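Long-range contacts in AB hydrolase-1 domain-containing protein (Streptococcus mutans, PDB 4L9A), which is an alpha/beta hydrolase of the carboxylesterase type that probably cleaves carboxylic ester bonds: residues Asp76-Ser80 / Asp213-Arg217; Leu178-Ser182 / Phe191-Trp195; Leu181-Phe186 / His267-Ser273. One frame throughout, in Å; residues are numbered along the deposited sequence.

Contact 1 of 3, residues Asp76-Ser80 / Asp213-Arg217; sequences DAPNS and DFKIR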
loop_
_atom_site.group_PDB
_atom_site.type_symbol
_atom_site.label_atom_id
_atom_site.label_comp_id
_atom_site.label_asym_id
_atom_site.label_seq_id
_atom_site.Cartn_x
_atom_site.Cartn_y
_atom_site.Cartn_z
ATOM N N ASP A 76 -5.102 -5.075 -6.267
ATOM C CA ASP A 76 -6.151 -4.099 -5.959
ATOM C C ASP A 76 -7.121 -4.662 -4.914
ATOM O O ASP A 76 -7.688 -5.730 -5.103
ATOM C CB ASP A 76 -6.940 -3.707 -7.216
ATOM C CG ASP A 76 -6.120 -2.878 -8.199
ATOM O OD1 ASP A 76 -4.875 -2.804 -8.032
ATOM O OD2 ASP A 76 -6.715 -2.322 -9.153
ATOM N N ALA A 77 -7.324 -3.938 -3.814
ATOM C CA ALA A 77 -8.291 -4.368 -2.805
ATOM C C ALA A 77 -9.711 -4.293 -3.366
ATOM O O ALA A 77 -9.974 -3.560 -4.322
ATOM C CB ALA A 77 -8.168 -3.500 -1.529
ATOM N N PRO A 78 -10.636 -5.057 -2.779
ATOM C CA PRO A 78 -12.038 -4.904 -3.180
ATOM C C PRO A 78 -12.431 -3.431 -3.160
ATOM O O PRO A 78 -11.888 -2.652 -2.357
ATOM C CB PRO A 78 -12.792 -5.672 -2.087
ATOM C CG PRO A 78 -11.826 -6.733 -1.671
ATOM C CD PRO A 78 -10.467 -6.080 -1.733
ATOM N N ASN A 79 -13.361 -3.052 -4.030
ATOM C CA ASN A 79 -13.848 -1.675 -4.080
ATOM C C ASN A 79 -12.780 -0.626 -4.401
ATOM O O ASN A 79 -12.918 0.558 -4.051
ATOM C CB ASN A 79 -14.540 -1.302 -2.769
ATOM C CG ASN A 79 -15.765 -2.151 -2.500
ATOM O OD1 ASN A 79 -16.550 -2.451 -3.408
ATOM N ND2 ASN A 79 -15.944 -2.538 -1.241
ATOM N N SER A 80 -11.715 -1.053 -5.060
ATOM C CA SER A 80 -10.702 -0.109 -5.507
ATOM C C SER A 80 -10.157 -0.487 -6.867
ATOM O O SER A 80 -10.132 -1.666 -7.228
ATOM C CB SER A 80 -9.545 -0.055 -4.507
ATOM O OG SER A 80 -8.680 -1.149 -4.711
ATOM N N ASP A 213 -26.677 -1.613 3.791
ATOM C CA ASP A 213 -25.714 -2.474 4.458
ATOM C C ASP A 213 -24.278 -2.307 3.947
ATOM O O ASP A 213 -23.356 -2.924 4.471
ATOM C CB ASP A 213 -26.151 -3.939 4.344
ATOM C CG ASP A 213 -27.559 -4.179 4.866
ATOM O OD1 ASP A 213 -28.000 -3.426 5.753
ATOM O OD2 ASP A 213 -28.218 -5.132 4.386
ATOM N N PHE A 214 -24.080 -1.473 2.932
ATOM C CA PHE A 214 -22.784 -1.427 2.255
ATOM C C PHE A 214 -21.657 -0.873 3.105
ATOM O O PHE A 214 -21.774 0.214 3.664
ATOM C CB PHE A 214 -22.857 -0.603 0.971
ATOM C CG PHE A 214 -21.579 -0.609 0.192
ATOM C CD1 PHE A 214 -20.724 0.476 0.222
ATOM C CD2 PHE A 214 -21.218 -1.722 -0.555
ATOM C CE1 PHE A 214 -19.535 0.462 -0.502
ATOM C CE2 PHE A 214 -20.035 -1.746 -1.267
ATOM C CZ PHE A 214 -19.197 -0.652 -1.248
ATOM N N LYS A 215 -20.563 -1.626 3.181
ATOM C CA LYS A 215 -19.335 -1.171 3.820
ATOM C C LYS A 215 -18.229 -1.294 2.796
ATOM O O LYS A 215 -18.005 -2.375 2.241
ATOM C CB LYS A 215 -18.990 -2.036 5.031
ATOM C CG LYS A 215 -20.016 -1.973 6.144
ATOM C CD LYS A 215 -20.210 -0.549 6.625
ATOM C CE LYS A 215 -21.380 -0.463 7.591
ATOM N NZ LYS A 215 -21.256 -1.466 8.689
ATOM N N ILE A 216 -17.533 -0.193 2.545
ATOM C CA ILE A 216 -16.559 -0.158 1.468
ATOM C C ILE A 216 -15.274 -0.902 1.848
ATOM O O ILE A 216 -14.532 -1.376 0.981
ATOM C CB ILE A 216 -16.254 1.285 1.037
ATOM C CG1 ILE A 216 -15.498 1.291 -0.295
ATOM C CG2 ILE A 216 -15.481 2.025 2.141
ATOM C CD1 ILE A 216 -15.636 2.580 -1.064
ATOM N N ARG A 217 -15.024 -1.047 3.140
ATOM C CA ARG A 217 -13.776 -1.690 3.560
ATOM C C ARG A 217 -13.942 -2.559 4.800
ATOM O O ARG A 217 -14.780 -2.288 5.650
ATOM C CB ARG A 217 -12.700 -0.636 3.810
ATOM C CG ARG A 217 -11.315 -1.206 4.079
ATOM C CD ARG A 217 -10.252 -0.121 3.960
ATOM N NE ARG A 217 -10.408 0.619 2.710
ATOM C CZ ARG A 217 -11.103 1.748 2.588
ATOM N NH1 ARG A 217 -11.704 2.285 3.647
ATOM N NH2 ARG A 217 -11.193 2.341 1.405
HETATM O O HOH W 1 -11.975 -2.523 0.488
HETATM O O HOH W 2 -11.759 1.710 -1.705
#

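Contact 2 of 3, residues Leu178-Ser182 / Phe191-Trp195; sequences LKDLS and FKQLW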
loop_
_atom_site.group_PDB
_atom_site.type_symbol
_atom_site.label_atom_id
_atom_site.label_comp_id
_atom_site.label_asym_id
_atom_site.label_seq_id
_atom_site.Cartn_x
_atom_site.Cartn_y
_atom_site.Cartn_z
ATOM N N LEU A 178 -5.926 15.689 -4.603
ATOM C CA LEU A 178 -5.258 14.527 -5.193
ATOM C C LEU A 178 -4.876 14.756 -6.652
ATOM O O LEU A 178 -3.784 14.369 -7.072
ATOM C CB LEU A 178 -6.123 13.277 -5.070
ATOM C CG LEU A 178 -6.301 12.809 -3.629
ATOM C CD1 LEU A 178 -7.285 11.648 -3.579
ATOM C CD2 LEU A 178 -4.946 12.425 -3.021
ATOM N N LYS A 179 -5.780 15.383 -7.409
ATOM C CA LYS A 179 -5.534 15.708 -8.806
ATOM C C LYS A 179 -4.313 16.603 -8.962
ATOM O O LYS A 179 -3.466 16.359 -9.821
ATOM C CB LYS A 179 -6.750 16.399 -9.434
ATOM C CG LYS A 179 -7.923 15.483 -9.769
ATOM C CD LYS A 179 -8.066 15.308 -11.277
ATOM C CE LYS A 179 -9.030 14.178 -11.658
ATOM N NZ LYS A 179 -10.445 14.451 -11.285
ATOM N N ASP A 180 -4.231 17.654 -8.147
ATOM C CA ASP A 180 -3.087 18.578 -8.201
ATOM C C ASP A 180 -1.794 17.858 -7.832
ATOM O O ASP A 180 -0.756 18.026 -8.479
ATOM C CB ASP A 180 -3.294 19.781 -7.273
ATOM C CG ASP A 180 -4.376 20.722 -7.778
ATOM O OD1 ASP A 180 -4.714 20.653 -8.984
ATOM O OD2 ASP A 180 -4.891 21.529 -6.974
ATOM N N LEU A 181 -1.868 17.044 -6.789
ATOM C CA LEU A 181 -0.700 16.347 -6.286
ATOM C C LEU A 181 -0.178 15.358 -7.334
ATOM O O LEU A 181 1.012 15.365 -7.673
ATOM C CB LEU A 181 -1.068 15.621 -4.991
ATOM C CG LEU A 181 0.067 15.271 -4.044
ATOM C CD1 LEU A 181 0.811 16.536 -3.661
ATOM C CD2 LEU A 181 -0.465 14.548 -2.809
ATOM N N SER A 182 -1.069 14.507 -7.843
ATOM C CA SER A 182 -0.681 13.500 -8.836
ATOM C C SER A 182 -0.203 14.151 -10.137
ATOM O O SER A 182 0.726 13.657 -10.789
ATOM C CB SER A 182 -1.828 12.510 -9.104
ATOM O OG SER A 182 -2.998 13.180 -9.544
ATOM N N PHE A 191 -0.554 10.116 -15.345
ATOM C CA PHE A 191 -1.610 10.870 -14.683
ATOM C C PHE A 191 -2.994 10.459 -15.197
ATOM O O PHE A 191 -3.852 10.049 -14.422
ATOM C CB PHE A 191 -1.382 12.357 -14.905
ATOM C CG PHE A 191 -2.504 13.233 -14.419
ATOM C CD1 PHE A 191 -3.394 13.799 -15.316
ATOM C CD2 PHE A 191 -2.649 13.520 -13.070
ATOM C CE1 PHE A 191 -4.422 14.622 -14.876
ATOM C CE2 PHE A 191 -3.672 14.340 -12.624
ATOM C CZ PHE A 191 -4.556 14.895 -13.526
ATOM N N LYS A 192 -3.218 10.570 -16.504
ATOM C CA LYS A 192 -4.528 10.219 -17.050
ATOM C C LYS A 192 -4.874 8.756 -16.771
ATOM O O LYS A 192 -6.022 8.423 -16.490
ATOM C CB LYS A 192 -4.624 10.548 -18.543
ATOM C CG LYS A 192 -4.859 12.028 -18.835
ATOM C CD LYS A 192 -5.081 12.286 -20.329
ATOM C CE LYS A 192 -5.153 13.777 -20.655
ATOM N NZ LYS A 192 -6.435 14.395 -20.230
ATOM N N GLN A 193 -3.875 7.881 -16.828
ATOM C CA GLN A 193 -4.113 6.465 -16.577
ATOM C C GLN A 193 -4.510 6.281 -15.103
ATOM O O GLN A 193 -5.515 5.645 -14.794
ATOM C CB GLN A 193 -2.880 5.628 -16.956
ATOM C CG GLN A 193 -3.152 4.122 -17.064
ATOM C CD GLN A 193 -4.165 3.774 -18.164
ATOM O OE1 GLN A 193 -4.126 4.336 -19.257
ATOM N NE2 GLN A 193 -5.077 2.847 -17.866
ATOM N N LEU A 194 -3.740 6.873 -14.195
ATOM C CA LEU A 194 -4.097 6.858 -12.778
ATOM C C LEU A 194 -5.567 7.243 -12.588
ATOM O O LEU A 194 -6.303 6.573 -11.868
ATOM C CB LEU A 194 -3.215 7.827 -11.988
ATOM C CG LEU A 194 -3.413 7.864 -10.466
ATOM C CD1 LEU A 194 -2.933 6.568 -9.830
ATOM C CD2 LEU A 194 -2.663 9.067 -9.856
ATOM N N TRP A 195 -6.002 8.319 -13.235
ATOM C CA TRP A 195 -7.368 8.781 -13.013
ATOM C C TRP A 195 -8.423 7.954 -13.761
ATOM O O TRP A 195 -9.583 7.916 -13.351
ATOM C CB TRP A 195 -7.502 10.296 -13.244
ATOM C CG TRP A 195 -6.846 11.041 -12.103
ATOM C CD1 TRP A 195 -5.599 11.578 -12.087
ATOM C CD2 TRP A 195 -7.384 11.226 -10.787
ATOM N NE1 TRP A 195 -5.334 12.120 -10.845
ATOM C CE2 TRP A 195 -6.420 11.921 -10.034
ATOM C CE3 TRP A 195 -8.603 10.894 -10.179
ATOM C CZ2 TRP A 195 -6.627 12.281 -8.699
ATOM C CZ3 TRP A 195 -8.810 11.253 -8.859
ATOM C CH2 TRP A 195 -7.828 11.944 -8.133
#

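Contact 3 of 3, residues Leu181-Phe186 / His267-Ser273; sequences LSRSHF and HHYLHWS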
loop_
_atom_site.group_PDB
_atom_site.type_symbol
_atom_site.label_atom_id
_atom_site.label_comp_id
_atom_site.label_asym_id
_atom_site.label_seq_id
_atom_site.Cartn_x
_atom_site.Cartn_y
_atom_site.Cartn_z
ATOM N N LEU A 181 -1.868 17.044 -6.789
ATOM C CA LEU A 181 -0.700 16.347 -6.286
ATOM C C LEU A 181 -0.178 15.358 -7.334
ATOM O O LEU A 181 1.012 15.365 -7.673
ATOM C CB LEU A 181 -1.068 15.621 -4.991
ATOM C CG LEU A 181 0.067 15.271 -4.044
ATOM C CD1 LEU A 181 0.811 16.536 -3.661
ATOM C CD2 LEU A 181 -0.465 14.548 -2.809
ATOM N N SER A 182 -1.069 14.507 -7.843
ATOM C CA SER A 182 -0.681 13.500 -8.836
ATOM C C SER A 182 -0.203 14.151 -10.137
ATOM O O SER A 182 0.726 13.657 -10.789
ATOM C CB SER A 182 -1.828 12.510 -9.104
ATOM O OG SER A 182 -2.998 13.180 -9.544
ATOM N N ARG A 183 -0.840 15.260 -10.503
ATOM C CA ARG A 183 -0.461 16.020 -11.692
ATOM C C ARG A 183 1.006 16.475 -11.625
ATOM O O ARG A 183 1.716 16.487 -12.636
ATOM C CB ARG A 183 -1.388 17.229 -11.873
ATOM C CG ARG A 183 -1.456 17.779 -13.307
ATOM C CD ARG A 183 -2.532 18.859 -13.450
ATOM N NE ARG A 183 -3.542 18.483 -14.440
ATOM C CZ ARG A 183 -4.838 18.329 -14.176
ATOM N NH1 ARG A 183 -5.305 18.530 -12.948
ATOM N NH2 ARG A 183 -5.672 17.980 -15.145
ATOM N N SER A 184 1.465 16.830 -10.429
ATOM C CA SER A 184 2.834 17.311 -10.257
ATOM C C SER A 184 3.860 16.183 -10.313
ATOM O O SER A 184 5.024 16.415 -10.618
ATOM C CB SER A 184 2.969 18.056 -8.925
ATOM O OG SER A 184 2.141 19.209 -8.902
ATOM N N HIS A 185 3.431 14.958 -10.030
ATOM C CA HIS A 185 4.398 13.881 -9.851
ATOM C C HIS A 185 4.354 12.772 -10.900
ATOM O O HIS A 185 5.180 11.861 -10.869
ATOM C CB HIS A 185 4.286 13.300 -8.437
ATOM C CG HIS A 185 4.572 14.304 -7.365
ATOM N ND1 HIS A 185 5.762 14.992 -7.301
ATOM C CD2 HIS A 185 3.823 14.748 -6.328
ATOM C CE1 HIS A 185 5.740 15.817 -6.266
ATOM N NE2 HIS A 185 4.574 15.687 -5.658
ATOM N N PHE A 186 3.396 12.838 -11.817
ATOM C CA PHE A 186 3.312 11.829 -12.871
ATOM C C PHE A 186 3.404 12.497 -14.240
ATOM O O PHE A 186 3.090 13.676 -14.376
ATOM C CB PHE A 186 1.995 11.048 -12.800
ATOM C CG PHE A 186 1.917 10.053 -11.678
ATOM C CD1 PHE A 186 2.463 8.782 -11.814
ATOM C CD2 PHE A 186 1.260 10.369 -10.497
ATOM C CE1 PHE A 186 2.373 7.852 -10.777
ATOM C CE2 PHE A 186 1.167 9.451 -9.462
ATOM C CZ PHE A 186 1.721 8.189 -9.604
ATOM N N HIS A 267 4.018 15.625 1.902
ATOM C CA HIS A 267 2.666 15.087 1.900
ATOM C C HIS A 267 2.656 13.579 2.141
ATOM O O HIS A 267 3.702 12.954 2.290
ATOM C CB HIS A 267 1.956 15.421 0.587
ATOM C CG HIS A 267 2.716 15.002 -0.631
ATOM N ND1 HIS A 267 2.666 13.720 -1.133
ATOM C CD2 HIS A 267 3.553 15.690 -1.441
ATOM C CE1 HIS A 267 3.436 13.639 -2.202
ATOM N NE2 HIS A 267 3.986 14.821 -2.410
ATOM N N HIS A 268 1.459 13.009 2.169
ATOM C CA HIS A 268 1.259 11.610 2.524
ATOM C C HIS A 268 1.653 10.638 1.402
ATOM O O HIS A 268 1.865 9.446 1.644
ATOM C CB HIS A 268 -0.218 11.436 2.893
ATOM C CG HIS A 268 -0.596 10.069 3.379
ATOM N ND1 HIS A 268 0.121 9.382 4.338
ATOM C CD2 HIS A 268 -1.663 9.285 3.082
ATOM C CE1 HIS A 268 -0.474 8.229 4.590
ATOM N NE2 HIS A 268 -1.566 8.149 3.846
ATOM N N TYR A 269 1.755 11.150 0.177
ATOM C CA TYR A 269 1.911 10.281 -0.988
ATOM C C TYR A 269 3.359 10.172 -1.449
ATOM O O TYR A 269 3.710 10.561 -2.570
ATOM C CB TYR A 269 0.979 10.735 -2.127
ATOM C CG TYR A 269 -0.478 10.411 -1.847
ATOM C CD1 TYR A 269 -1.248 11.220 -1.012
ATOM C CD2 TYR A 269 -1.077 9.279 -2.397
ATOM C CE1 TYR A 269 -2.586 10.912 -0.743
ATOM C CE2 TYR A 269 -2.408 8.968 -2.138
ATOM C CZ TYR A 269 -3.152 9.788 -1.313
ATOM O OH TYR A 269 -4.464 9.468 -1.055
ATOM N N LEU A 270 4.194 9.617 -0.578
ATOM C CA LEU A 270 5.635 9.593 -0.807
ATOM C C LEU A 270 5.992 8.652 -1.951
ATOM O O LEU A 270 6.996 8.848 -2.633
ATOM C CB LEU A 270 6.376 9.210 0.484
ATOM C CG LEU A 270 6.056 10.145 1.653
ATOM C CD1 LEU A 270 6.868 9.771 2.915
ATOM C CD2 LEU A 270 6.304 11.604 1.263
ATOM N N HIS A 271 5.161 7.635 -2.164
ATOM C CA HIS A 271 5.372 6.717 -3.287
ATOM C C HIS A 271 5.159 7.383 -4.639
ATOM O O HIS A 271 5.569 6.844 -5.662
ATOM C CB HIS A 271 4.483 5.480 -3.180
ATOM C CG HIS A 271 3.023 5.794 -3.157
ATOM N ND1 HIS A 271 2.448 6.568 -2.176
ATOM C CD2 HIS A 271 2.020 5.433 -3.993
ATOM C CE1 HIS A 271 1.150 6.675 -2.405
ATOM N NE2 HIS A 271 0.865 5.996 -3.503
ATOM N N TRP A 272 4.531 8.553 -4.645
ATOM C CA TRP A 272 4.441 9.357 -5.859
ATOM C C TRP A 272 5.640 10.277 -6.065
ATOM O O TRP A 272 6.129 10.428 -7.188
ATOM C CB TRP A 272 3.198 10.239 -5.820
ATOM C CG TRP A 272 1.908 9.492 -5.918
ATOM C CD1 TRP A 272 1.739 8.144 -6.088
ATOM C CD2 TRP A 272 0.593 10.060 -5.850
ATOM N NE1 TRP A 272 0.397 7.840 -6.124
ATOM C CE2 TRP A 272 -0.326 8.996 -5.981
ATOM C CE3 TRP A 272 0.108 11.368 -5.685
ATOM C CZ2 TRP A 272 -1.711 9.201 -5.971
ATOM C CZ3 TRP A 272 -1.266 11.568 -5.680
ATOM C CH2 TRP A 272 -2.159 10.485 -5.811
ATOM N N SER A 273 6.088 10.914 -4.983
ATOM C CA SER A 273 7.000 12.058 -5.081
ATOM C C SER A 273 8.454 11.793 -4.660
ATOM O O SER A 273 9.353 12.581 -4.977
ATOM C CB SER A 273 6.454 13.218 -4.233
ATOM O OG SER A 273 6.331 12.819 -2.874
#

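Contact 1 of 3, residues Asp76-Ser80 / Asp213-Arg217
Phe214 meets the amide of Asn79 with the end of its ring: CZ lies 3.8 Å from Asn79 ND2, with the amide plane turned 65° from the ring and Asn79 OD1 lying in the ring plane at its edge. CG of Phe214 is anti to the backbone N, which brings the ring alongside the loop, where Leu205 of helix 188-206 also touches it. The backbone N of Lys215 bonds Asn87 OD1. At Ile216 the carbonyl oxygen takes over: it accepts Asn79 ND2 at 2.9 Å, nearly straight at 160°, while a water 2.8 Å from Ile216 O also links it to Pro78 O. The other loop follows strand 71-75 of the alpha/beta hydrolase sheet and makes a type II beta turn, Ala77-Ser80. Asn79 occupies its third position with positive phi (61°), a conformation asparagine tolerates well, and its ND2 also bonds Ser86 O, so that two carbonyl oxygens hold the NH2 end of the amide. Ile216 CG1 covers the aliphatic root of this side chain, 3.7 Å from Asn79 CB. Arg217 reaches Asn79 O through a second water, which its NH2 holds by a weak 3.2 Å bond.

Contact 2 of 3, residues Leu178-Ser182 / Phe191-Trp195
Ser182 and Trp195 form the polar heart of this contact: the indole NE1 donates to Ser182 OG at 2.9 Å, at 161° and with the oxygen close to the indole plane. With chi1 at 58°, OG sits between the backbone N and the carbonyl carbon and turns back along its own helix, where the carbonyls of Leu178 and Lys179 both lie within reach of its proton. A small hydroxyl suits the place, since it can accept from the indole and fits between Phe191 and Leu194. Phe191 CE2 presses on Ser182 OG edge-on at 3.4 Å, and Leu194 CD2 rests 3.6 Å from Ser182 CB. The two helices, 171-185 and 188-206, are a hairpin in the helical insertion between strands 134-141 and 235-239, the usual site of the cap in alpha/beta hydrolases. Their segments run roughly antiparallel (146°), with axes 10.9 Å apart, a spacing that large aromatic residues fill. Leu178 CB meets the rim of the indole at CH2, 3.8 Å away. On the more exposed side a single long chain, Lys179, covers the indole. Bent at chi2 and chi4, it lies across the ring system, with CE 3.7 Å from the centroid of the Trp195 six-membered ring in a CH-pi contact. Its ammonium makes a longer cation-pi interaction, Lys179 NZ standing 4.4 Å from that centroid.

Contact 3 of 3, residues Leu181-Phe186 / His267-Ser273
Leu181 lays its CD1 methyl over one face of the His267 imidazole, 3.8 Å from the ring centroid, a CH-pi contact that joins the cap of the alpha/beta hydrolase to the loop following strand 260-263. In this fold that loop carries the catalytic histidine, a part with which the neighbouring His268, bonded through ND1 to Glu142, is consistent. The leucine's CG is anti to the backbone N (chi1 -158°), a torsion that carries the branch towards the loop; CD2 lies between two residues, 3.6 Å from His267 ND1 and 3.9 Å from Tyr269 CD1. The His267 ring is kept from turning by Tyr269 N, which donates to His267 ND1 at 3.0 Å from close to the ring plane. Tyr269 itself stands at the N-cap of helix 270-273. Further along, His185 has CG anti to the carbonyl carbon (chi1 -61°), which presents the flat of its ring to Ser273. The small CB of Ser273 sits almost centrally over that face, 3.4 Å from the centroid of the His185 ring. Trp272 supplies the broad apolar surface. Ser182 CB touches its outer end, 3.6 Å from CZ3, and Tyr269 CD2 packs on the face of the indole opposite Phe186. The polar edge of the tryptophan is satisfied by a bond from NE1 to Asn58 OD1, and Asn61 ND2 bonds the backbone oxygens of both His185 and Trp272, clasping the two segments together. Phe186 has a flat ring that can turn an edge to the indole: this edge points to the face of Trp272, with planes 70° apart and the centroids of the Phe186 ring and the Trp272 five-membered ring separated by 4.8 Å; its leading atom, Phe186 CZ, comes to 3.5 Å from Trp272 CD1.

From the N terminus, contact 1 begins just after strand 71-75. The chain then completes more of the central sheet and enters the helical cap, where contact 2 closes a short hairpin between helices 171-185 and 188-206. Only after that hairpin do residues 213-217 close contact 1, which therefore encloses contact 2 completely. Contact 3 sets out from the same helix as contact 2, sharing Leu181 and Ser182, but ends at 267-273, beyond the last strand, and so crosses contact 1. Contacts 2 and 3 touch, with Leu194 beside Phe186. Contact 1 ties the loop that trails the insertion to the loop after strand 71-75, and contact 3 ties the insertion to the loop after strand 260-263.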